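Local coordinates for heptaprenyl diphosphate synthase (HEPPP synthase) subunit 1 family protein (Staphylococcus aureus, PDB 5H9D) that probably pairs with a farnesyl pyrophosphate synthetase-like partner chain as the first component of a two-component heptaprenyl diphosphate synthase, an enzyme of long-chain isoprenoid synthesis, at residues S6-Q11 and S78-T83; E14-V19 and I71-L76; P41-V46 and L85-D90; M55-D60 and N64-H69. All blocks are in the same frame, centred on the assembly; numbering follows the deposited sequence.

Interaction 1: S6-Q11 and S78-T83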
loop_
_atom_site.group_PDB
_atom_site.type_symbol
_atom_site.label_atom_id
_atom_site.label_comp_id
_atom_site.label_asym_id
_atom_site.label_seq_id
_atom_site.Cartn_x
_atom_site.Cartn_y
_atom_site.Cartn_z
ATOM N N SER C 6 13.519 17.105 14.220
ATOM C CA SER C 6 14.077 17.770 13.057
ATOM C C SER C 6 14.556 16.803 11.994
ATOM O O SER C 6 14.336 17.034 10.810
ATOM C CB SER C 6 15.231 18.678 13.472
ATOM O OG SER C 6 15.469 19.668 12.488
ATOM N N LYS C 7 15.222 15.728 12.392
ATOM C CA LYS C 7 15.686 14.781 11.390
ATOM C C LYS C 7 14.513 14.293 10.538
ATOM O O LYS C 7 14.573 14.345 9.303
ATOM C CB LYS C 7 16.377 13.590 12.038
ATOM C CG LYS C 7 17.731 13.907 12.592
ATOM C CD LYS C 7 18.486 12.624 12.901
ATOM C CE LYS C 7 19.959 12.926 13.146
ATOM N NZ LYS C 7 20.582 13.695 12.005
ATOM N N LEU C 8 13.446 13.833 11.201
ATOM C CA LEU C 8 12.250 13.338 10.511
ATOM C C LEU C 8 11.658 14.368 9.555
ATOM O O LEU C 8 11.181 14.003 8.486
ATOM C CB LEU C 8 11.177 12.898 11.512
ATOM C CG LEU C 8 9.864 12.365 10.926
ATOM C CD1 LEU C 8 10.129 11.063 10.205
ATOM C CD2 LEU C 8 8.837 12.164 12.031
ATOM N N GLU C 9 11.683 15.649 9.920
ATOM C CA GLU C 9 11.145 16.676 9.027
ATOM C C GLU C 9 11.982 16.717 7.758
ATOM O O GLU C 9 11.474 16.964 6.664
ATOM C CB GLU C 9 11.138 18.052 9.707
ATOM C CG GLU C 9 9.979 18.239 10.672
ATOM C CD GLU C 9 10.342 19.112 11.858
ATOM O OE1 GLU C 9 11.423 18.875 12.462
ATOM O OE2 GLU C 9 9.542 20.021 12.196
ATOM N N ARG C 10 13.273 16.463 7.911
ATOM C CA ARG C 10 14.158 16.450 6.764
ATOM C C ARG C 10 13.895 15.200 5.926
ATOM O O ARG C 10 13.866 15.279 4.702
ATOM C CB ARG C 10 15.617 16.492 7.219
ATOM C CG ARG C 10 16.610 16.212 6.112
ATOM C CD ARG C 10 18.012 16.455 6.603
ATOM N NE ARG C 10 18.099 16.325 8.055
ATOM C CZ ARG C 10 19.244 16.275 8.725
ATOM N NH1 ARG C 10 20.396 16.340 8.059
ATOM N NH2 ARG C 10 19.240 16.168 10.056
ATOM N N GLN C 11 13.698 14.053 6.578
ATOM C CA GLN C 11 13.421 12.817 5.842
ATOM C C GLN C 11 12.094 12.915 5.088
ATOM O O GLN C 11 12.033 12.550 3.919
ATOM C CB GLN C 11 13.415 11.590 6.774
ATOM C CG GLN C 11 14.796 11.100 7.155
ATOM C CD GLN C 11 14.786 9.918 8.120
ATOM O OE1 GLN C 11 14.320 8.834 7.788
ATOM N NE2 GLN C 11 15.316 10.124 9.316
ATOM N N SER C 78 4.264 6.248 6.278
ATOM C CA SER C 78 4.193 4.912 6.828
ATOM C C SER C 78 5.158 4.005 6.098
ATOM O O SER C 78 5.858 3.219 6.719
ATOM C CB SER C 78 2.767 4.401 6.726
ATOM O OG SER C 78 2.676 3.178 7.398
ATOM N N ALA C 79 5.196 4.119 4.775
ATOM C CA ALA C 79 6.103 3.299 3.987
ATOM C C ALA C 79 7.512 3.747 4.364
ATOM O O ALA C 79 8.443 2.942 4.434
ATOM C CB ALA C 79 5.844 3.493 2.493
ATOM N N HIS C 80 7.658 5.039 4.636
ATOM C CA HIS C 80 8.951 5.549 5.023
ATOM C C HIS C 80 9.426 4.795 6.261
ATOM O O HIS C 80 10.575 4.379 6.337
ATOM C CB HIS C 80 8.882 7.049 5.305
ATOM C CG HIS C 80 10.192 7.624 5.749
ATOM N ND1 HIS C 80 11.386 6.945 5.603
ATOM C CD2 HIS C 80 10.498 8.801 6.346
ATOM C CE1 HIS C 80 12.369 7.677 6.093
ATOM N NE2 HIS C 80 11.858 8.806 6.550
ATOM N N PHE C 81 8.525 4.615 7.218
ATOM C CA PHE C 81 8.820 3.893 8.454
ATOM C C PHE C 81 9.472 2.530 8.246
ATOM O O PHE C 81 10.276 2.101 9.074
ATOM C CB PHE C 81 7.521 3.693 9.258
ATOM C CG PHE C 81 7.617 2.646 10.362
ATOM C CD1 PHE C 81 8.030 2.998 11.651
ATOM C CD2 PHE C 81 7.240 1.323 10.124
ATOM C CE1 PHE C 81 8.059 2.062 12.674
ATOM C CE2 PHE C 81 7.266 0.381 11.143
ATOM C CZ PHE C 81 7.676 0.757 12.426
ATOM N N TYR C 82 9.119 1.843 7.158
ATOM C CA TYR C 82 9.659 0.505 6.913
ATOM C C TYR C 82 11.031 0.493 6.229
ATOM O O TYR C 82 11.858 -0.387 6.494
ATOM C CB TYR C 82 8.595 -0.333 6.162
ATOM C CG TYR C 82 8.979 -1.730 5.665
ATOM C CD1 TYR C 82 9.859 -2.570 6.374
ATOM C CD2 TYR C 82 8.381 -2.245 4.513
ATOM C CE1 TYR C 82 10.114 -3.877 5.941
ATOM C CE2 TYR C 82 8.628 -3.546 4.079
ATOM C CZ TYR C 82 9.485 -4.355 4.789
ATOM O OH TYR C 82 9.665 -5.640 4.318
ATOM N N THR C 83 11.286 1.462 5.360
ATOM C CA THR C 83 12.594 1.526 4.722
ATOM C C THR C 83 13.558 1.675 5.884
ATOM O O THR C 83 14.690 1.198 5.838
ATOM C CB THR C 83 12.717 2.748 3.823
ATOM O OG1 THR C 83 12.140 3.879 4.485
ATOM C CG2 THR C 83 12.009 2.507 2.506
#
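NE2 of His80 has the amide oxygen OE1 of Gln11 2.8 Å away, a polar approach across the two segments, although the exact placing of OE1 is doubtful because it also crowds CE1 of the ring. OE1 comes to the ring at its edge and close to its plane, whereas the amide plane is turned 72° from the imidazole plane and the two side chains cross at about a right angle. Gln11 reaches this place because its CG lies beside the backbone N (chi1 -78°) and the chain is extended from there on. The ring of His80 is thrown out toward helix 4-15 with CG anti to the backbone N (chi1 178°).

Leu8 adds a looser apolar touch: its CD1 is 4.5 Å from His80 CD2, obliquely placed to the ring, while Leu8 also packs on Val46, Thr50 and Thr53 of helix 43-65. Thr83 OG1 lies at the ring edge in plane and donates a hydrogen bond to His80 O, of doubtful length at this resolution; it also has a weak bond to Arg15. The contact therefore sets a buried imidazole among polar groups, and a guanidinium as near as that of Arg15 would be expected to disfavour a positive charge on the ring.

Interaction 2: E14-V19 and I71-L76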
loop_
_atom_site.group_PDB
_atom_site.type_symbol
_atom_site.label_atom_id
_atom_site.label_comp_id
_atom_site.label_asym_id
_atom_site.label_seq_id
_atom_site.Cartn_x
_atom_site.Cartn_y
_atom_site.Cartn_z
ATOM N N GLU C 14 12.675 14.803 1.762
ATOM C CA GLU C 14 13.174 14.102 0.592
ATOM C C GLU C 14 12.047 13.291 -0.041
ATOM O O GLU C 14 11.803 13.375 -1.251
ATOM C CB GLU C 14 14.339 13.184 0.975
ATOM C CG GLU C 14 14.230 12.580 2.374
ATOM C CD GLU C 14 14.932 11.225 2.509
ATOM O OE1 GLU C 14 14.453 10.232 1.894
ATOM O OE2 GLU C 14 15.964 11.163 3.229
ATOM N N ARG C 15 11.358 12.519 0.798
ATOM C CA ARG C 15 10.239 11.671 0.384
ATOM C C ARG C 15 9.074 12.468 -0.236
ATOM O O ARG C 15 8.394 11.970 -1.132
ATOM C CB ARG C 15 9.759 10.822 1.586
ATOM C CG ARG C 15 10.217 9.328 1.596
ATOM C CD ARG C 15 11.650 9.159 1.118
ATOM N NE ARG C 15 12.110 7.778 0.946
ATOM C CZ ARG C 15 12.342 6.953 1.954
ATOM N NH1 ARG C 15 12.131 7.369 3.190
ATOM N NH2 ARG C 15 12.862 5.748 1.748
ATOM N N LEU C 16 8.858 13.704 0.211
ATOM C CA LEU C 16 7.775 14.505 -0.339
ATOM C C LEU C 16 8.184 15.482 -1.439
ATOM O O LEU C 16 7.549 16.525 -1.618
ATOM C CB LEU C 16 7.074 15.295 0.765
ATOM C CG LEU C 16 6.109 14.553 1.671
ATOM C CD1 LEU C 16 5.378 15.566 2.537
ATOM C CD2 LEU C 16 5.129 13.751 0.812
ATOM N N LYS C 17 9.229 15.160 -2.186
ATOM C CA LYS C 17 9.656 16.055 -3.236
ATOM C C LYS C 17 8.525 16.419 -4.188
ATOM O O LYS C 17 7.561 17.070 -3.792
ATOM C CB LYS C 17 10.831 15.455 -4.001
ATOM C CG LYS C 17 12.184 15.800 -3.384
ATOM C CD LYS C 17 12.482 17.292 -3.534
ATOM C CE LYS C 17 13.611 17.787 -2.601
ATOM N NZ LYS C 17 13.147 18.237 -1.243
ATOM N N GLY C 18 8.651 15.983 -5.436
ATOM C CA GLY C 18 7.681 16.292 -6.475
ATOM C C GLY C 18 6.208 16.490 -6.170
ATOM O O GLY C 18 5.404 16.467 -7.103
ATOM N N VAL C 19 5.844 16.692 -4.905
ATOM C CA VAL C 19 4.444 16.874 -4.523
ATOM C C VAL C 19 3.996 18.335 -4.428
ATOM O O VAL C 19 4.551 19.127 -3.661
ATOM C CB VAL C 19 4.141 16.188 -3.178
ATOM C CG1 VAL C 19 2.666 16.349 -2.845
ATOM C CG2 VAL C 19 4.527 14.713 -3.243
ATOM N N ILE C 71 -4.560 10.972 2.906
ATOM C CA ILE C 71 -4.335 9.576 3.244
ATOM C C ILE C 71 -3.030 9.077 2.597
ATOM O O ILE C 71 -2.245 8.365 3.239
ATOM C CB ILE C 71 -5.523 8.685 2.734
ATOM C CG1 ILE C 71 -6.855 9.187 3.310
ATOM C CG2 ILE C 71 -5.315 7.212 3.125
ATOM C CD1 ILE C 71 -8.078 8.360 2.867
ATOM N N LEU C 72 -2.791 9.451 1.332
ATOM C CA LEU C 72 -1.578 9.018 0.641
ATOM C C LEU C 72 -0.340 9.502 1.358
ATOM O O LEU C 72 0.665 8.801 1.437
ATOM C CB LEU C 72 -1.579 9.501 -0.799
ATOM C CG LEU C 72 -2.834 8.984 -1.512
ATOM C CD1 LEU C 72 -2.982 9.665 -2.843
ATOM C CD2 LEU C 72 -2.812 7.459 -1.640
ATOM N N ILE C 73 -0.426 10.715 1.886
ATOM C CA ILE C 73 0.657 11.323 2.630
ATOM C C ILE C 73 0.906 10.461 3.853
ATOM O O ILE C 73 2.032 10.046 4.114
ATOM C CB ILE C 73 0.262 12.714 3.117
ATOM C CG1 ILE C 73 -0.258 13.540 1.949
ATOM C CG2 ILE C 73 1.443 13.394 3.741
ATOM C CD1 ILE C 73 0.803 13.923 0.950
ATOM N N GLY C 74 -0.162 10.185 4.592
ATOM C CA GLY C 74 -0.038 9.388 5.795
ATOM C C GLY C 74 0.568 8.042 5.524
ATOM O O GLY C 74 1.272 7.503 6.365
ATOM N N ASP C 75 0.288 7.498 4.345
ATOM C CA ASP C 75 0.806 6.201 3.954
ATOM C C ASP C 75 2.245 6.232 3.435
ATOM O O ASP C 75 2.977 5.241 3.519
ATOM C CB ASP C 75 -0.123 5.584 2.924
ATOM C CG ASP C 75 -1.392 5.017 3.553
ATOM O OD1 ASP C 75 -1.287 4.168 4.476
ATOM O OD2 ASP C 75 -2.492 5.417 3.118
ATOM N N LEU C 76 2.657 7.370 2.892
ATOM C CA LEU C 76 4.027 7.504 2.416
ATOM C C LEU C 76 4.924 7.508 3.655
ATOM O O LEU C 76 5.957 6.848 3.702
ATOM C CB LEU C 76 4.209 8.831 1.661
ATOM C CG LEU C 76 5.653 9.175 1.275
ATOM C CD1 LEU C 76 6.127 8.259 0.224
ATOM C CD2 LEU C 76 5.709 10.587 0.810
#
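Leu76 sends its CD2 branch against the end of helix 4-15, where it meets a methyl of Leu16 and the backbone of Arg15. Leu76 CD2 touches Leu16 CD2 and also lies against Arg15 O. The same methyl is 4.1 Å from Arg15 CB. The torsions account for the approach. Leu76 CG stands anti to its backbone N (chi1 172°), carrying the branched end straight across to the other segment; Leu16 has CG beside the backbone N (chi1 -77°), which swings a side chain that starts off askew toward helix 70-88. The two leucines lie aslant to each other. A second apolar touch, 4.3 Å between Leu16 CD2 and Ile73 CD1, uses the far end of the isoleucine one turn earlier on the same helix.

Arg15 behaves differently. Its CB faces Leu76, but the chain bends at chi2 (39°) and takes the guanidinium away to a salt bridge with Glu135 of the farnesyl pyrophosphate synthetase chain. Glu14 OE1, 3.5 Å from Arg15 NE, lies well out of the guanidinium plane and contributes charge alone. Leu16 is the residue at which the chain leaves helical geometry, placing its side chain just where helix 4-15 ends.

Around this junction, Tyr22 of the following loop packs on both Leu16 and Ile73, His57 of helix 43-65 backs Ile73, and Val138 of the farnesyl pyrophosphate synthetase chain packs on Leu76 and Arg15.

Interaction 3: P41-V46 and L85-D90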
loop_
_atom_site.group_PDB
_atom_site.type_symbol
_atom_site.label_atom_id
_atom_site.label_comp_id
_atom_site.label_asym_id
_atom_site.label_seq_id
_atom_site.Cartn_x
_atom_site.Cartn_y
_atom_site.Cartn_z
ATOM N N PRO C 41 19.896 3.268 19.282
ATOM C CA PRO C 41 20.249 3.641 17.905
ATOM C C PRO C 41 19.598 4.925 17.408
ATOM O O PRO C 41 18.650 5.436 18.005
ATOM C CB PRO C 41 19.812 2.427 17.100
ATOM C CG PRO C 41 20.060 1.297 18.053
ATOM C CD PRO C 41 19.528 1.843 19.357
ATOM N N ASP C 42 20.112 5.444 16.304
ATOM C CA ASP C 42 19.581 6.681 15.735
ATOM C C ASP C 42 18.250 6.464 15.025
ATOM O O ASP C 42 17.217 7.036 15.389
ATOM C CB ASP C 42 20.591 7.268 14.743
ATOM C CG ASP C 42 21.805 7.856 15.427
ATOM O OD1 ASP C 42 21.633 8.886 16.121
ATOM O OD2 ASP C 42 22.913 7.285 15.270
ATOM N N VAL C 43 18.307 5.645 13.986
ATOM C CA VAL C 43 17.142 5.321 13.193
ATOM C C VAL C 43 15.997 4.834 14.078
ATOM O O VAL C 43 14.850 5.269 13.922
ATOM C CB VAL C 43 17.497 4.236 12.177
ATOM C CG1 VAL C 43 18.062 4.869 10.910
ATOM C CG2 VAL C 43 18.535 3.292 12.797
ATOM N N ALA C 44 16.326 3.937 15.007
ATOM C CA ALA C 44 15.349 3.370 15.926
ATOM C C ALA C 44 14.535 4.458 16.616
ATOM O O ALA C 44 13.395 4.230 17.027
ATOM C CB ALA C 44 16.044 2.494 16.958
ATOM N N LYS C 45 15.115 5.644 16.750
ATOM C CA LYS C 45 14.389 6.739 17.372
ATOM C C LYS C 45 13.355 7.219 16.383
ATOM O O LYS C 45 12.165 7.074 16.608
ATOM C CB LYS C 45 15.315 7.900 17.724
ATOM C CG LYS C 45 15.679 8.007 19.190
ATOM C CD LYS C 45 16.670 9.144 19.382
ATOM C CE LYS C 45 17.187 9.235 20.813
ATOM N NZ LYS C 45 18.250 10.275 20.890
ATOM N N VAL C 46 13.817 7.760 15.264
ATOM C CA VAL C 46 12.907 8.287 14.253
ATOM C C VAL C 46 11.915 7.257 13.705
ATOM O O VAL C 46 10.787 7.617 13.351
ATOM C CB VAL C 46 13.690 8.966 13.086
ATOM C CG1 VAL C 46 14.335 7.921 12.209
ATOM C CG2 VAL C 46 12.762 9.893 12.304
ATOM N N LEU C 85 12.823 0.537 9.118
ATOM C CA LEU C 85 12.982 -0.709 9.862
ATOM C C LEU C 85 14.022 -1.499 9.071
ATOM O O LEU C 85 14.805 -2.267 9.632
ATOM C CB LEU C 85 11.688 -1.529 9.912
ATOM C CG LEU C 85 10.446 -1.085 10.689
ATOM C CD1 LEU C 85 9.502 -2.259 10.708
ATOM C CD2 LEU C 85 10.767 -0.637 12.124
ATOM N N ALA C 86 14.011 -1.294 7.754
ATOM C CA ALA C 86 14.926 -1.971 6.837
ATOM C C ALA C 86 16.405 -1.703 7.133
ATOM O O ALA C 86 17.211 -2.641 7.121
ATOM C CB ALA C 86 14.607 -1.586 5.404
ATOM N N GLU C 87 16.775 -0.446 7.391
ATOM C CA GLU C 87 18.180 -0.166 7.697
ATOM C C GLU C 87 18.547 -0.526 9.140
ATOM O O GLU C 87 19.724 -0.761 9.427
ATOM C CB GLU C 87 18.564 1.292 7.384
ATOM C CG GLU C 87 17.734 2.359 8.035
ATOM C CD GLU C 87 17.781 3.680 7.262
ATOM O OE1 GLU C 87 17.299 3.705 6.090
ATOM O OE2 GLU C 87 18.293 4.690 7.821
ATOM N N ILE C 88 17.550 -0.591 10.032
ATOM C CA ILE C 88 17.782 -0.972 11.428
ATOM C C ILE C 88 18.241 -2.442 11.512
ATOM O O ILE C 88 18.810 -2.886 12.508
ATOM C CB ILE C 88 16.515 -0.756 12.284
ATOM C CG1 ILE C 88 16.268 0.741 12.457
ATOM C CG2 ILE C 88 16.676 -1.407 13.639
ATOM C CD1 ILE C 88 15.133 1.097 13.403
ATOM N N ASN C 89 17.976 -3.198 10.460
ATOM C CA ASN C 89 18.413 -4.582 10.367
ATOM C C ASN C 89 18.079 -5.520 11.521
ATOM O O ASN C 89 18.261 -6.734 11.393
ATOM C CB ASN C 89 19.917 -4.602 10.131
ATOM C CG ASN C 89 20.358 -5.775 9.288
ATOM O OD1 ASN C 89 19.966 -6.928 9.522
ATOM N ND2 ASN C 89 21.193 -5.488 8.299
ATOM N N ASP C 90 17.627 -4.980 12.649
ATOM C CA ASP C 90 17.243 -5.824 13.785
ATOM C C ASP C 90 15.905 -6.459 13.414
ATOM O O ASP C 90 14.848 -5.852 13.589
ATOM C CB ASP C 90 17.055 -4.992 15.052
ATOM C CG ASP C 90 16.521 -5.818 16.219
ATOM O OD1 ASP C 90 15.803 -6.822 15.976
ATOM O OD2 ASP C 90 16.809 -5.451 17.380
#
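Ile88 points its CB at Val43 and carries the contact through the longer of its two branches. With CG1 beside the backbone N (chi1 -71°), that branch runs along the valine: CG1 is 3.7 Å from Val43 CB and 3.4 Å from Val43 CG2, the two side chains sliding past each other in opposite directions. The chain then extends to CD1, which passes beyond the valine and settles over the backbone of Ala44, 3.4 Å from its CA and 3.9 Å from its CB.

These residues join the first turn of helix 43-65 to the last turn of helix 70-88, so the two consecutive helices form an antiparallel hairpin, in keeping with the all-helical terpenoid synthase clan to which this family belongs. Phe93 of helix 91-112 packs on Ile88, and Phe140 of helix 118-140 on Ala44.

At the solvent-facing border Glu87 crosses Val43 obliquely. Its CG sits between the backbone N and the carbonyl carbon (chi1 55°), and the extended chain beyond brings the carboxylate alongside the other methyl of the valine, with Glu87 CD 3.8 Å from Val43 CG1. Just past this helix end, Asp90 takes the N-cap position of helix 91-112, its OD1 accepting from Phe93 N and its OD2 hydrogen-bonded to NE2 of His139.

Interaction 4: M55-D60 and N64-H69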
loop_
_atom_site.group_PDB
_atom_site.type_symbol
_atom_site.label_atom_id
_atom_site.label_comp_id
_atom_site.label_asym_id
_atom_site.label_seq_id
_atom_site.Cartn_x
_atom_site.Cartn_y
_atom_site.Cartn_z
ATOM N N MET C 55 0.347 7.310 11.693
ATOM C CA MET C 55 -0.815 6.889 12.467
ATOM C C MET C 55 -1.672 8.071 12.971
ATOM O O MET C 55 -2.886 8.106 12.771
ATOM C CB MET C 55 -0.347 6.035 13.644
ATOM C CG MET C 55 0.305 4.691 13.269
ATOM S SD MET C 55 -0.886 3.568 12.612
ATOM C CE MET C 55 -0.687 3.810 10.807
ATOM N N ARG C 56 -1.044 9.055 13.613
ATOM C CA ARG C 56 -1.808 10.209 14.105
ATOM C C ARG C 56 -2.316 11.093 12.954
ATOM O O ARG C 56 -3.332 11.794 13.097
ATOM C CB ARG C 56 -0.967 11.038 15.076
ATOM C CG ARG C 56 -1.704 12.262 15.593
ATOM C CD ARG C 56 -0.948 13.012 16.690
ATOM N NE ARG C 56 -0.504 12.120 17.760
ATOM C CZ ARG C 56 0.705 11.569 17.808
ATOM N NH1 ARG C 56 1.585 11.836 16.846
ATOM N NH2 ARG C 56 1.024 10.741 18.802
ATOM N N HIS C 57 -1.610 11.046 11.811
ATOM C CA HIS C 57 -1.998 11.824 10.642
ATOM C C HIS C 57 -3.242 11.245 10.019
ATOM O O HIS C 57 -4.167 11.972 9.699
ATOM C CB HIS C 57 -0.887 11.864 9.607
ATOM C CG HIS C 57 -1.106 12.890 8.534
ATOM N ND1 HIS C 57 -1.457 14.192 8.816
ATOM C CD2 HIS C 57 -0.989 12.820 7.187
ATOM C CE1 HIS C 57 -1.546 14.882 7.694
ATOM N NE2 HIS C 57 -1.265 14.071 6.690
ATOM N N LEU C 58 -3.274 9.927 9.871
ATOM C CA LEU C 58 -4.441 9.259 9.294
ATOM C C LEU C 58 -5.610 9.372 10.263
ATOM O O LEU C 58 -6.772 9.411 9.853
ATOM C CB LEU C 58 -4.124 7.775 8.983
ATOM C CG LEU C 58 -2.987 7.485 7.978
ATOM C CD1 LEU C 58 -2.468 6.108 8.169
ATOM C CD2 LEU C 58 -3.448 7.676 6.554
ATOM N N ASP C 59 -5.310 9.426 11.552
ATOM C CA ASP C 59 -6.379 9.565 12.528
ATOM C C ASP C 59 -7.093 10.862 12.251
ATOM O O ASP C 59 -8.306 10.898 12.058
ATOM C CB ASP C 59 -5.827 9.628 13.940
ATOM C CG ASP C 59 -5.783 8.280 14.603
ATOM O OD1 ASP C 59 -6.711 7.480 14.338
ATOM O OD2 ASP C 59 -4.840 8.034 15.394
ATOM N N ASP C 60 -6.292 11.921 12.218
ATOM C CA ASP C 60 -6.743 13.289 11.992
ATOM C C ASP C 60 -7.533 13.567 10.734
ATOM O O ASP C 60 -8.402 14.425 10.737
ATOM C CB ASP C 60 -5.544 14.237 12.035
ATOM C CG ASP C 60 -4.918 14.305 13.414
ATOM O OD1 ASP C 60 -5.657 14.071 14.406
ATOM O OD2 ASP C 60 -3.705 14.597 13.515
ATOM N N ASN C 64 -10.263 16.299 11.482
ATOM C CA ASN C 64 -10.056 17.670 11.051
ATOM C C ASN C 64 -10.637 17.850 9.642
ATOM O O ASN C 64 -10.591 18.935 9.065
ATOM C CB ASN C 64 -8.561 18.021 11.066
ATOM C CG ASN C 64 -8.029 18.278 12.471
ATOM O OD1 ASN C 64 -8.765 18.730 13.345
ATOM N ND2 ASN C 64 -6.740 18.016 12.685
ATOM N N HIS C 65 -11.209 16.780 9.108
ATOM C CA HIS C 65 -11.794 16.782 7.767
ATOM C C HIS C 65 -10.802 17.059 6.642
ATOM O O HIS C 65 -11.158 17.662 5.640
ATOM C CB HIS C 65 -12.941 17.787 7.669
ATOM C CG HIS C 65 -14.207 17.325 8.314
ATOM N ND1 HIS C 65 -14.310 17.094 9.669
ATOM C CD2 HIS C 65 -15.426 17.057 7.792
ATOM C CE1 HIS C 65 -15.540 16.707 9.955
ATOM N NE2 HIS C 65 -16.238 16.675 8.834
ATOM N N LEU C 66 -9.559 16.625 6.810
ATOM C CA LEU C 66 -8.565 16.812 5.770
ATOM C C LEU C 66 -9.036 16.015 4.542
ATOM O O LEU C 66 -9.743 15.004 4.669
ATOM C CB LEU C 66 -7.212 16.292 6.246
ATOM C CG LEU C 66 -6.801 16.741 7.652
ATOM C CD1 LEU C 66 -5.462 16.103 8.014
ATOM C CD2 LEU C 66 -6.708 18.258 7.725
ATOM N N SER C 67 -8.659 16.472 3.350
ATOM C CA SER C 67 -9.049 15.790 2.118
ATOM C C SER C 67 -8.576 14.352 2.125
ATOM O O SER C 67 -7.748 13.958 2.939
ATOM C CB SER C 67 -8.459 16.496 0.896
ATOM O OG SER C 67 -7.043 16.483 0.942
ATOM N N LYS C 68 -9.096 13.569 1.198
ATOM C CA LYS C 68 -8.721 12.170 1.091
ATOM C C LYS C 68 -7.264 11.994 0.657
ATOM O O LYS C 68 -6.558 11.141 1.182
ATOM C CB LYS C 68 -9.670 11.486 0.120
ATOM C CG LYS C 68 -11.070 11.267 0.687
ATOM C CD LYS C 68 -11.563 12.404 1.570
ATOM C CE LYS C 68 -12.971 12.113 2.067
ATOM N NZ LYS C 68 -13.907 11.942 0.911
ATOM N N HIS C 69 -6.816 12.811 -0.293
ATOM C CA HIS C 69 -5.450 12.761 -0.783
ATOM C C HIS C 69 -4.486 12.858 0.391
ATOM O O HIS C 69 -3.309 12.549 0.268
ATOM C CB HIS C 69 -5.215 13.905 -1.784
ATOM C CG HIS C 69 -4.048 14.801 -1.455
ATOM N ND1 HIS C 69 -2.736 14.437 -1.673
ATOM C CD2 HIS C 69 -4.007 16.039 -0.904
ATOM C CE1 HIS C 69 -1.938 15.405 -1.266
ATOM N NE2 HIS C 69 -2.684 16.388 -0.794
#
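The backbone N of Asn64 donates to Asp60 O at 2.7 Å, nearly straight at the hydrogen (173°), an i to i+4 bond of the helical kind. One residue later His65 adopts positive phi (62°), and Leu66 and Ser67 are extended.

Asp60 and Asn64, a turn apart, lie side by side and point the same way, because both have CG beside the backbone N. Their carboxylate and amide planes differ by 34°. The amide nitrogen runs along the flank of the aspartate, with Asn64 ND2 4.0 Å from Asp60 CB. Lys167 also packs on Asp60.

After the change of direction Leu66 folds back toward the helix it has just left. Its CG lies 4.2 Å from Asp60 O, and its CD1 stops 4.1 Å from CE1 of His57, meeting that ring obliquely. His57 is turned to meet it with CG anti to the backbone N, and the same imidazole packs on Ile73 of helix 70-88, so it is wedged between the returning chain and the next helix. Glu23 flanks the bend, touching Leu66 and accepting a bond from Ser67 N at its OE1.

Such an arrangement is typical of a helix C-terminus closed by a residue in left-handed conformation, with a hydrophobic residue just beyond it turned back onto the last turns; here it starts the short connection between two consecutive helices of an all-helical fold.

Interactions 1 and 2 both join helix 4-15 to helix 70-88, their centres about 10 Å apart, and Arg15 of interaction 2 reaches the surroundings of His80 and Thr83 in interaction 1. Interaction 3 lies about 11 Å from interaction 1, centre to centre; Leu8 CB comes within 3.5 Å of Val46 CG2, so the two contacts meet at Val46 of helix 43-65. Interaction 4 centres about 13 Å from the centre of interaction 2, which it meets where Leu58 and His57 pack on Ile71, Ile73 and Gly74. Interactions 3 and 4, their centres about 26 Å apart, mark the two ends of helix 43-65. All four have residues within reach of the farnesyl pyrophosphate synthetase chain, most of them in interaction 2.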